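Long-range contact in PAC2 family protein (Streptomyces avermitilis, PDB 3MNF), which is of unknown function but belongs to the PAC2 family, whose members are related to proteasome assembly chaperones: residues D5-D17 against P82-S94. Sequence-based numbering, arbitrary orientation.
Sequences DPVMVAAFEGWND and PRDLVLVRGIEPS
Glu92 CG stands anti to the backbone N (chi1 -180°), and the extended chain reaches the turn that holds Asn16, past the end of strand 7-13. In Asn16 CG lies beside the backbone N (chi1 -38°), which turns the amide toward the carboxylate. Asn16 ND2 donates to Glu92 OE2 at 3.0 Å. The oxygen lies in the amide plane, but the donor comes from above the carboxylate plane, and the two planes are 84° apart. Ile160 N, which starts helix 160-171, also bonds to OE2. Arg53 of the second subunit forms a salt bridge with Glu92 OE1. An alanine in place of Glu92 would probably leave that arginine without its carboxylate mate and the Asn16 amide freer to turn.

Behind this end, strands 7-13 and 82-91 pair in parallel, in the middle of the mixed sheet. Hydrogen bonds alternate along them, from Val86 N to Val7 O (2.8 Å) up to Glu92 N to Glu13 O (3.2 Å). On one face, Val88 CB packs on Ala10 CB at 3.5 Å, and Val88 CG2 lies 3.8 Å from Met8 CG. On the other, Leu87 CD2 meets Val9 CB at 3.9 Å. The Phe12 ring packs against the glycine backbone, with CD1 3.8 Å from Gly90 CA. The chemistry is thus divided: apolar pairs and backbone bonds join the strands, while the carboxylate of buried Glu92 links the turn after strand 7-13 to the start of helix 160-171 and to the second subunit.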
loop_
_atom_site.group_PDB
_atom_site.type_symbol
_atom_site.label_atom_id
_atom_site.label_comp_id
_atom_site.label_asym_id
_atom_site.label_seq_id
_atom_site.Cartn_x
_atom_site.Cartn_y
_atom_site.Cartn_z
ATOM N N ASP A 5 34.376 12.753 -3.585
ATOM C CA ASP A 5 33.126 12.059 -3.142
ATOM C C ASP A 5 32.003 12.521 -4.059
ATOM O O ASP A 5 32.095 13.650 -4.584
ATOM C CB ASP A 5 32.825 12.384 -1.668
ATOM C CG ASP A 5 33.878 11.776 -0.681
ATOM O OD1 ASP A 5 35.065 12.218 -0.652
ATOM O OD2 ASP A 5 33.503 10.853 0.084
ATOM N N PRO A 6 30.975 11.656 -4.300
ATOM C CA PRO A 6 29.827 11.964 -5.204
ATOM C C PRO A 6 28.839 12.948 -4.613
ATOM O O PRO A 6 28.485 12.821 -3.454
ATOM C CB PRO A 6 29.129 10.613 -5.404
ATOM C CG PRO A 6 30.023 9.603 -4.833
ATOM C CD PRO A 6 30.959 10.253 -3.860
ATOM N N VAL A 7 28.393 13.918 -5.402
ATOM C CA VAL A 7 27.419 14.913 -4.935
ATOM C C VAL A 7 26.105 14.751 -5.691
ATOM O O VAL A 7 26.096 14.499 -6.895
ATOM C CB VAL A 7 27.933 16.367 -5.127
ATOM C CG1 VAL A 7 26.916 17.378 -4.627
ATOM C CG2 VAL A 7 29.236 16.580 -4.413
HETATM N N MSE A 8 24.994 14.900 -4.983
HETATM C CA MSE A 8 23.677 14.840 -5.598
HETATM C C MSE A 8 23.150 16.257 -5.721
HETATM O O MSE A 8 23.122 17.009 -4.748
HETATM C CB MSE A 8 22.736 13.973 -4.747
HETATM C CG MSE A 8 21.238 14.042 -5.120
HETATM SE SE MSE A 8 20.118 12.871 -3.989
HETATM C CE MSE A 8 20.649 11.074 -4.558
ATOM N N VAL A 9 22.741 16.630 -6.922
ATOM C CA VAL A 9 22.150 17.942 -7.142
ATOM C C VAL A 9 20.737 17.727 -7.611
ATOM O O VAL A 9 20.530 17.106 -8.641
ATOM C CB VAL A 9 22.912 18.740 -8.223
ATOM C CG1 VAL A 9 22.327 20.135 -8.357
ATOM C CG2 VAL A 9 24.375 18.817 -7.884
ATOM N N ALA A 10 19.768 18.234 -6.871
ATOM C CA ALA A 10 18.379 17.975 -7.222
ATOM C C ALA A 10 17.605 19.246 -7.477
ATOM O O ALA A 10 17.960 20.303 -6.969
ATOM C CB ALA A 10 17.710 17.178 -6.140
ATOM N N ALA A 11 16.548 19.143 -8.267
ATOM C CA ALA A 11 15.670 20.271 -8.544
ATOM C C ALA A 11 14.293 19.756 -8.915
ATOM O O ALA A 11 14.189 18.706 -9.571
ATOM C CB ALA A 11 16.233 21.138 -9.668
ATOM N N PHE A 12 13.251 20.494 -8.510
ATOM C CA PHE A 12 11.856 20.073 -8.732
ATOM C C PHE A 12 10.964 21.119 -9.402
ATOM O O PHE A 12 10.895 22.254 -8.956
ATOM C CB PHE A 12 11.249 19.612 -7.408
ATOM C CG PHE A 12 12.025 18.514 -6.762
ATOM C CD1 PHE A 12 11.796 17.193 -7.118
ATOM C CD2 PHE A 12 13.028 18.809 -5.843
ATOM C CE1 PHE A 12 12.540 16.179 -6.551
ATOM C CE2 PHE A 12 13.775 17.812 -5.266
ATOM C CZ PHE A 12 13.537 16.489 -5.608
ATOM N N GLU A 13 10.268 20.737 -10.468
ATOM C CA GLU A 13 9.360 21.668 -11.167
ATOM C C GLU A 13 8.123 21.992 -10.300
ATOM O O GLU A 13 7.762 21.225 -9.394
ATOM C CB GLU A 13 8.913 21.095 -12.515
ATOM C CG GLU A 13 10.004 20.731 -13.515
ATOM C CD GLU A 13 9.435 20.267 -14.861
ATOM O OE1 GLU A 13 8.390 20.799 -15.288
ATOM O OE2 GLU A 13 10.029 19.371 -15.504
ATOM N N GLY A 14 7.490 23.134 -10.571
ATOM C CA GLY A 14 6.320 23.554 -9.808
ATOM C C GLY A 14 6.603 24.647 -8.789
ATOM O O GLY A 14 7.331 25.592 -9.056
ATOM N N TRP A 15 6.035 24.502 -7.607
ATOM C CA TRP A 15 6.026 25.545 -6.582
ATOM C C TRP A 15 7.394 26.020 -6.091
ATOM O O TRP A 15 7.514 27.152 -5.704
ATOM C CB TRP A 15 5.205 24.999 -5.433
ATOM C CG TRP A 15 4.773 25.894 -4.333
ATOM C CD1 TRP A 15 3.584 26.548 -4.229
ATOM C CD2 TRP A 15 5.467 26.123 -3.102
ATOM N NE1 TRP A 15 3.507 27.217 -3.028
ATOM C CE2 TRP A 15 4.648 26.967 -2.314
ATOM C CE3 TRP A 15 6.709 25.703 -2.593
ATOM C CZ2 TRP A 15 5.028 27.410 -1.052
ATOM C CZ3 TRP A 15 7.089 26.133 -1.353
ATOM C CH2 TRP A 15 6.247 26.983 -0.582
ATOM N N ASN A 16 8.425 25.174 -6.094
ATOM C CA ASN A 16 9.778 25.619 -5.683
ATOM C C ASN A 16 10.660 26.064 -6.853
ATOM O O ASN A 16 11.891 26.028 -6.761
ATOM C CB ASN A 16 10.541 24.517 -4.944
ATOM C CG ASN A 16 9.674 23.701 -4.024
ATOM O OD1 ASN A 16 9.618 23.948 -2.813
ATOM N ND2 ASN A 16 8.998 22.705 -4.587
ATOM N N ASP A 17 10.045 26.477 -7.953
ATOM C CA ASP A 17 10.764 26.586 -9.197
ATOM C C ASP A 17 10.267 27.786 -9.998
ATOM O O ASP A 17 9.816 27.665 -11.132
ATOM C CB ASP A 17 10.613 25.275 -9.950
ATOM C CG ASP A 17 11.510 25.177 -11.159
ATOM O OD1 ASP A 17 12.689 25.623 -11.107
ATOM O OD2 ASP A 17 11.011 24.645 -12.179
ATOM N N PRO A 82 38.836 14.065 -11.331
ATOM C CA PRO A 82 37.493 13.640 -11.754
ATOM C C PRO A 82 36.564 13.314 -10.607
ATOM O O PRO A 82 37.009 13.129 -9.471
ATOM C CB PRO A 82 37.759 12.374 -12.585
ATOM C CG PRO A 82 39.277 12.349 -12.811
ATOM C CD PRO A 82 39.819 12.995 -11.576
ATOM N N ARG A 83 35.279 13.206 -10.941
ATOM C CA ARG A 83 34.178 13.274 -9.995
ATOM C C ARG A 83 32.871 12.790 -10.579
ATOM O O ARG A 83 32.593 12.987 -11.769
ATOM C CB ARG A 83 33.962 14.714 -9.604
ATOM C CG ARG A 83 34.606 15.045 -8.346
ATOM C CD ARG A 83 33.567 15.624 -7.482
ATOM N NE ARG A 83 33.762 17.054 -7.387
ATOM C CZ ARG A 83 33.226 17.792 -6.430
ATOM N NH1 ARG A 83 33.466 19.091 -6.407
ATOM N NH2 ARG A 83 32.458 17.219 -5.501
ATOM N N ASP A 84 32.041 12.189 -9.735
ATOM C CA ASP A 84 30.703 11.833 -10.184
ATOM C C ASP A 84 29.659 12.721 -9.527
ATOM O O ASP A 84 29.757 13.036 -8.337
ATOM C CB ASP A 84 30.419 10.335 -9.991
ATOM C CG ASP A 84 31.070 9.458 -11.094
ATOM O OD1 ASP A 84 30.760 9.668 -12.305
ATOM O OD2 ASP A 84 31.889 8.560 -10.751
ATOM N N LEU A 85 28.704 13.176 -10.335
ATOM C CA LEU A 85 27.538 13.891 -9.832
ATOM C C LEU A 85 26.268 13.096 -10.123
ATOM O O LEU A 85 26.152 12.437 -11.159
ATOM C CB LEU A 85 27.438 15.293 -10.424
ATOM C CG LEU A 85 27.896 16.493 -9.597
ATOM C CD1 LEU A 85 29.246 16.279 -8.997
ATOM C CD2 LEU A 85 27.928 17.740 -10.441
ATOM N N VAL A 86 25.332 13.143 -9.187
ATOM C CA VAL A 86 24.082 12.430 -9.315
ATOM C C VAL A 86 23.026 13.498 -9.453
ATOM O O VAL A 86 22.797 14.278 -8.521
ATOM C CB VAL A 86 23.803 11.566 -8.069
ATOM C CG1 VAL A 86 22.426 10.975 -8.128
ATOM C CG2 VAL A 86 24.849 10.458 -7.935
ATOM N N LEU A 87 22.389 13.564 -10.615
ATOM C CA LEU A 87 21.395 14.614 -10.842
ATOM C C LEU A 87 19.997 14.062 -10.614
ATOM O O LEU A 87 19.694 12.921 -11.007
ATOM C CB LEU A 87 21.530 15.214 -12.242
ATOM C CG LEU A 87 22.921 15.753 -12.552
ATOM C CD1 LEU A 87 23.012 16.244 -13.970
ATOM C CD2 LEU A 87 23.282 16.851 -11.598
ATOM N N VAL A 88 19.155 14.857 -9.964
ATOM C CA VAL A 88 17.795 14.458 -9.721
ATOM C C VAL A 88 16.883 15.487 -10.322
ATOM O O VAL A 88 16.866 16.623 -9.873
ATOM C CB VAL A 88 17.523 14.338 -8.226
ATOM C CG1 VAL A 88 16.057 13.987 -7.954
ATOM C CG2 VAL A 88 18.449 13.282 -7.622
ATOM N N ARG A 89 16.124 15.088 -11.338
ATOM C CA ARG A 89 15.224 15.994 -12.039
ATOM C C ARG A 89 13.792 15.554 -11.853
ATOM O O ARG A 89 13.351 14.548 -12.435
ATOM C CB ARG A 89 15.576 16.015 -13.513
ATOM C CG ARG A 89 16.930 16.628 -13.765
ATOM C CD ARG A 89 17.309 16.597 -15.217
ATOM N NE ARG A 89 16.310 17.285 -16.027
ATOM C CZ ARG A 89 16.142 17.088 -17.328
ATOM N NH1 ARG A 89 16.908 16.221 -17.971
ATOM N NH2 ARG A 89 15.210 17.759 -17.978
ATOM N N GLY A 90 13.056 16.292 -11.035
ATOM C CA GLY A 90 11.725 15.848 -10.691
ATOM C C GLY A 90 10.663 16.907 -10.811
ATOM O O GLY A 90 10.945 18.088 -10.961
ATOM N N ILE A 91 9.422 16.460 -10.781
ATOM C CA ILE A 91 8.273 17.310 -10.519
ATOM C C ILE A 91 7.994 17.188 -9.004
ATOM O O ILE A 91 8.133 16.095 -8.444
ATOM C CB ILE A 91 7.109 16.711 -11.256
ATOM C CG1 ILE A 91 7.551 16.301 -12.679
ATOM C CG2 ILE A 91 5.854 17.604 -11.145
ATOM C CD1 ILE A 91 7.213 17.316 -13.727
ATOM N N GLU A 92 7.604 18.251 -8.317
ATOM C CA GLU A 92 7.250 18.057 -6.915
ATOM C C GLU A 92 6.068 17.090 -6.784
ATOM O O GLU A 92 5.041 17.279 -7.428
ATOM C CB GLU A 92 6.903 19.362 -6.278
ATOM C CG GLU A 92 6.540 19.254 -4.865
ATOM C CD GLU A 92 6.175 20.596 -4.314
ATOM O OE1 GLU A 92 5.215 21.203 -4.853
ATOM O OE2 GLU A 92 6.855 21.065 -3.364
ATOM N N PRO A 93 6.215 16.035 -5.970
ATOM C CA PRO A 93 5.095 15.100 -5.846
ATOM C C PRO A 93 3.897 15.724 -5.137
ATOM O O PRO A 93 4.035 16.655 -4.361
ATOM C CB PRO A 93 5.670 13.957 -4.982
ATOM C CG PRO A 93 6.768 14.587 -4.196
ATOM C CD PRO A 93 7.353 15.661 -5.102
ATOM N N SER A 94 2.726 15.178 -5.384
ATOM C CA SER A 94 1.583 15.636 -4.660
ATOM C C SER A 94 1.274 14.797 -3.405
ATOM O O SER A 94 0.549 15.246 -2.530
ATOM C CB SER A 94 0.379 15.765 -5.594
ATOM O OG SER A 94 0.228 14.616 -6.379
#